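Local coordinates for DNA mimic protein DMP12 (Neisseria meningitidis MC58, PDB 3W1O), which mimics DNA and, as a monomer, binds the dimeric histone-like protein HU, partly keeping HU off DNA and probably acting as a regulator, at residues I9-D14 with I102-Y107. Residues are numbered along the deposited sequence; the frame is centred on the assembly and turned at random.
Sequences IFCLKD and IHVLEY. With MG (magnesium ion), chain C.
V104 and Y107, one turn apart on helix 96-111, meet strand 7-10 and the chain that leaves it. The tight part lies around F10 and C11. CG1 of V104 presses on the backbone, 3.8 Å from both F10 C and C11 N. C11 drops its thiol between the two helix residues. With chi1 at 65°, the thiol of C11 is tucked over its own backbone, flanked by N and C, and SG comes to 3.7 Å from Y107 CD2. This is an oblique sulfur-aromatic contact: SG is 4.8 Å from the ring centroid and 61° off the ring normal. L12 O approaches CE2 of Y107 at 3.7 Å. The helix thus packs on one face of a four-stranded antiparallel sheet, while F10 and L12 turn to helix 21-30 on the other. Towards solvent the packing gives way to one polar bond. D14 N lies in the ring plane of Y107, at its edge, and donates to OH (2.6 Å, 165° at the hydrogen). The aliphatic start of K13 passes the same hydroxyl, CB at 3.9 Å. D14 sends its carboxylate away from the helix, where OD1 binds a magnesium ion at 2.2 Å alongside four waters.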
ATOM      1  N   ILE A   9       1.408   1.265   3.706  1.00 18.38           N
ATOM      2  CA  ILE A   9       0.991   0.233   2.738  1.00 16.99           C
ATOM      3  C   ILE A   9       2.200  -0.670   2.682  1.00 17.81           C
ATOM      4  O   ILE A   9       3.301  -0.184   2.394  1.00 18.45           O
ATOM      5  CB  ILE A   9       0.731   0.859   1.382  1.00 15.83           C
ATOM      6  CG1 ILE A   9      -0.491   1.808   1.495  1.00 16.30           C
ATOM      7  CG2 ILE A   9       0.590  -0.253   0.288  1.00 17.05           C
ATOM      8  CD1 ILE A   9      -0.888   2.543   0.201  1.00 18.06           C
ATOM      9  N   PHE A  10       2.051  -1.948   3.001  1.00 15.95           N
ATOM     10  CA  PHE A  10       3.235  -2.772   3.055  1.00 17.53           C
ATOM     11  C   PHE A  10       2.963  -4.265   2.864  1.00 17.91           C
ATOM     12  O   PHE A  10       1.777  -4.700   2.928  1.00 19.24           O
ATOM     13  CB  PHE A  10       3.963  -2.565   4.408  1.00 16.52           C
ATOM     14  CG  PHE A  10       3.300  -3.259   5.589  1.00 18.82           C
ATOM     15  CD1 PHE A  10       3.712  -4.533   6.001  1.00 18.16           C
ATOM     16  CD2 PHE A  10       2.244  -2.642   6.257  1.00 20.23           C
ATOM     17  CE1 PHE A  10       3.033  -5.208   7.085  1.00 18.86           C
ATOM     18  CE2 PHE A  10       1.597  -3.295   7.325  1.00 21.02           C
ATOM     19  CZ  PHE A  10       2.020  -4.580   7.735  1.00 20.27           C
ATOM     20  N   CYS A  11       4.060  -5.014   2.682  1.00 19.57           N
ATOM     21  CA  CYS A  11       4.033  -6.468   2.888  1.00 20.47           C
ATOM     22  C   CYS A  11       5.269  -6.809   3.674  1.00 21.08           C
ATOM     23  O   CYS A  11       6.156  -5.967   3.858  1.00 20.57           O
ATOM     24  CB  CYS A  11       3.922  -7.223   1.541  1.00 20.99           C
ATOM     25  SG  CYS A  11       5.369  -6.997   0.489  1.00 22.18           S
ATOM     26  N   LEU A  12       5.296  -8.008   4.254  1.00 20.86           N
ATOM     27  CA  LEU A  12       6.477  -8.512   4.866  1.00 22.12           C
ATOM     28  C   LEU A  12       7.537  -8.788   3.807  1.00 23.53           C
ATOM     29  O   LEU A  12       7.224  -9.097   2.632  1.00 22.66           O
ATOM     30  CB  LEU A  12       6.177  -9.802   5.591  1.00 22.25           C
ATOM     31  CG  LEU A  12       5.145  -9.633   6.695  1.00 22.72           C
ATOM     32  CD1 LEU A  12       4.967 -10.912   7.562  1.00 22.41           C
ATOM     33  CD2 LEU A  12       5.539  -8.465   7.561  1.00 26.85           C
ATOM     34  N   LYS A  13       8.772  -8.717   4.253  1.00 24.67           N
ATOM     35  CA  LYS A  13       9.895  -9.181   3.459  1.00 26.86           C
ATOM     36  C   LYS A  13       9.901 -10.689   3.248  1.00 28.20           C
ATOM     37  O   LYS A  13       9.371 -11.433   4.058  1.00 27.76           O
ATOM     38  CB  LYS A  13      11.175  -8.833   4.179  1.00 28.51           C
ATOM     39  CG  LYS A  13      11.588  -7.430   3.922  1.00 30.40           C
ATOM     40  CD  LYS A  13      12.668  -7.079   4.897  1.00 38.57           C
ATOM     41  CE  LYS A  13      13.559  -6.031   4.350  1.00 41.30           C
ATOM     42  NZ  LYS A  13      14.776  -6.089   5.224  1.00 42.76           N
ATOM     43  N   ASP A  14      10.563 -11.089   2.173  1.00 29.53           N
ATOM     44  CA  ASP A  14      10.782 -12.473   1.785  1.00 32.71           C
ATOM     45  C   ASP A  14      11.079 -13.372   2.987  1.00 34.35           C
ATOM     46  O   ASP A  14      10.410 -14.389   3.189  1.00 36.17           O
ATOM     47  CB  ASP A  14      11.908 -12.541   0.745  1.00 33.32           C
ATOM     48  CG  ASP A  14      12.219 -13.965   0.305  1.00 38.11           C
ATOM     49  OD1 ASP A  14      11.328 -14.841   0.440  1.00 38.36           O
ATOM     50  OD2 ASP A  14      13.351 -14.186  -0.184  1.00 42.81           O
ATOM     51  N   ILE A 102       3.675   0.941  -6.142  1.00 17.52           N
ATOM     52  CA  ILE A 102       3.830  -0.093  -7.186  1.00 18.83           C
ATOM     53  C   ILE A 102       4.874  -1.138  -6.796  1.00 19.04           C
ATOM     54  O   ILE A 102       4.699  -2.365  -7.003  1.00 19.10           O
ATOM     55  CB  ILE A 102       4.139   0.540  -8.560  1.00 19.64           C
ATOM     56  CG1 ILE A 102       2.896   1.222  -9.141  1.00 19.26           C
ATOM     57  CG2 ILE A 102       4.675  -0.529  -9.529  1.00 19.79           C
ATOM     58  CD1 ILE A 102       3.251   2.167 -10.366  1.00 19.85           C
ATOM     59  N   HIS A 103       5.959  -0.662  -6.198  1.00 19.07           N
ATOM     60  CA  HIS A 103       7.025  -1.576  -5.872  1.00 20.75           C
ATOM     61  C   HIS A 103       6.621  -2.594  -4.809  1.00 21.42           C
ATOM     62  O   HIS A 103       7.034  -3.776  -4.866  1.00 20.88           O
ATOM     63  CB  HIS A 103       8.240  -0.836  -5.340  1.00 21.44           C
ATOM     64  CG  HIS A 103       9.410  -1.738  -5.197  1.00 25.29           C
ATOM     65  ND1 HIS A 103      10.061  -2.271  -6.292  1.00 27.61           N
ATOM     66  CD2 HIS A 103       9.973  -2.303  -4.102  1.00 25.57           C
ATOM     67  CE1 HIS A 103      11.016  -3.084  -5.873  1.00 28.99           C
ATOM     68  NE2 HIS A 103      10.985  -3.120  -4.548  1.00 27.52           N
ATOM     69  N   VAL A 104       5.904  -2.114  -3.786  1.00 20.16           N
ATOM     70  CA  VAL A 104       5.360  -3.043  -2.773  1.00 19.82           C
ATOM     71  C   VAL A 104       4.476  -4.073  -3.423  1.00 19.19           C
ATOM     72  O   VAL A 104       4.580  -5.257  -3.134  1.00 20.23           O
ATOM     73  CB  VAL A 104       4.528  -2.297  -1.727  1.00 19.35           C
ATOM     74  CG1 VAL A 104       3.858  -3.359  -0.734  1.00 18.62           C
ATOM     75  CG2 VAL A 104       5.503  -1.363  -0.967  1.00 20.50           C
ATOM     76  N   LEU A 105       3.637  -3.628  -4.328  1.00 19.47           N
ATOM     77  CA  LEU A 105       2.744  -4.548  -5.043  1.00 20.52           C
ATOM     78  C   LEU A 105       3.546  -5.604  -5.840  1.00 21.14           C
ATOM     79  O   LEU A 105       3.308  -6.813  -5.731  1.00 21.57           O
ATOM     80  CB  LEU A 105       1.774  -3.768  -5.946  1.00 18.91           C
ATOM     81  CG  LEU A 105       0.899  -2.712  -5.226  1.00 20.93           C
ATOM     82  CD1 LEU A 105       0.008  -2.009  -6.244  1.00 22.68           C
ATOM     83  CD2 LEU A 105       0.072  -3.330  -4.070  1.00 22.20           C
ATOM     84  N   GLU A 106       4.529  -5.158  -6.601  1.00 21.52           N
ATOM     85  CA  GLU A 106       5.389  -6.107  -7.342  1.00 22.04           C
ATOM     86  C   GLU A 106       6.084  -7.097  -6.433  1.00 22.17           C
ATOM     87  O   GLU A 106       6.157  -8.312  -6.743  1.00 22.52           O
ATOM     88  CB  GLU A 106       6.426  -5.333  -8.189  1.00 22.83           C
ATOM     89  CG  GLU A 106       5.762  -4.572  -9.300  1.00 23.40           C
ATOM     90  CD  GLU A 106       6.716  -3.806 -10.187  1.00 29.46           C
ATOM     91  OE1 GLU A 106       7.887  -3.670  -9.803  1.00 28.76           O
ATOM     92  OE2 GLU A 106       6.276  -3.326 -11.262  1.00 32.05           O
ATOM     93  N   TYR A 107       6.595  -6.612  -5.302  1.00 19.98           N
ATOM     94  CA  TYR A 107       7.319  -7.460  -4.405  1.00 20.68           C
ATOM     95  C   TYR A 107       6.353  -8.531  -3.865  1.00 20.34           C
ATOM     96  O   TYR A 107       6.737  -9.701  -3.645  1.00 21.52           O
ATOM     97  CB  TYR A 107       7.851  -6.647  -3.232  1.00 19.39           C
ATOM     98  CG  TYR A 107       8.784  -7.377  -2.310  1.00 20.32           C
ATOM     99  CD1 TYR A 107      10.158  -7.194  -2.370  1.00 22.05           C
ATOM    100  CD2 TYR A 107       8.283  -8.244  -1.325  1.00 22.20           C
ATOM    101  CE1 TYR A 107      11.044  -7.852  -1.479  1.00 22.62           C
ATOM    102  CE2 TYR A 107       9.162  -8.930  -0.480  1.00 21.93           C
ATOM    103  CZ  TYR A 107      10.504  -8.717  -0.535  1.00 22.88           C
ATOM    104  OH  TYR A 107      11.315  -9.396   0.331  1.00 25.13           O
TER
HETATM  105 MG    MG C 800      10.096 -16.608  -0.066  1.00 52.01          MG
HETATM  106  O   HOH W   1       8.421 -15.072   0.248  1.00 47.25           O
HETATM  107  O   HOH W   2       8.531 -18.144  -0.514  1.00 39.86           O
HETATM  108  O   HOH W   3      11.523 -17.439  -1.486  1.00 55.86           O
HETATM  109  O   HOH W   4       9.790 -15.637  -2.112  1.00 37.78           O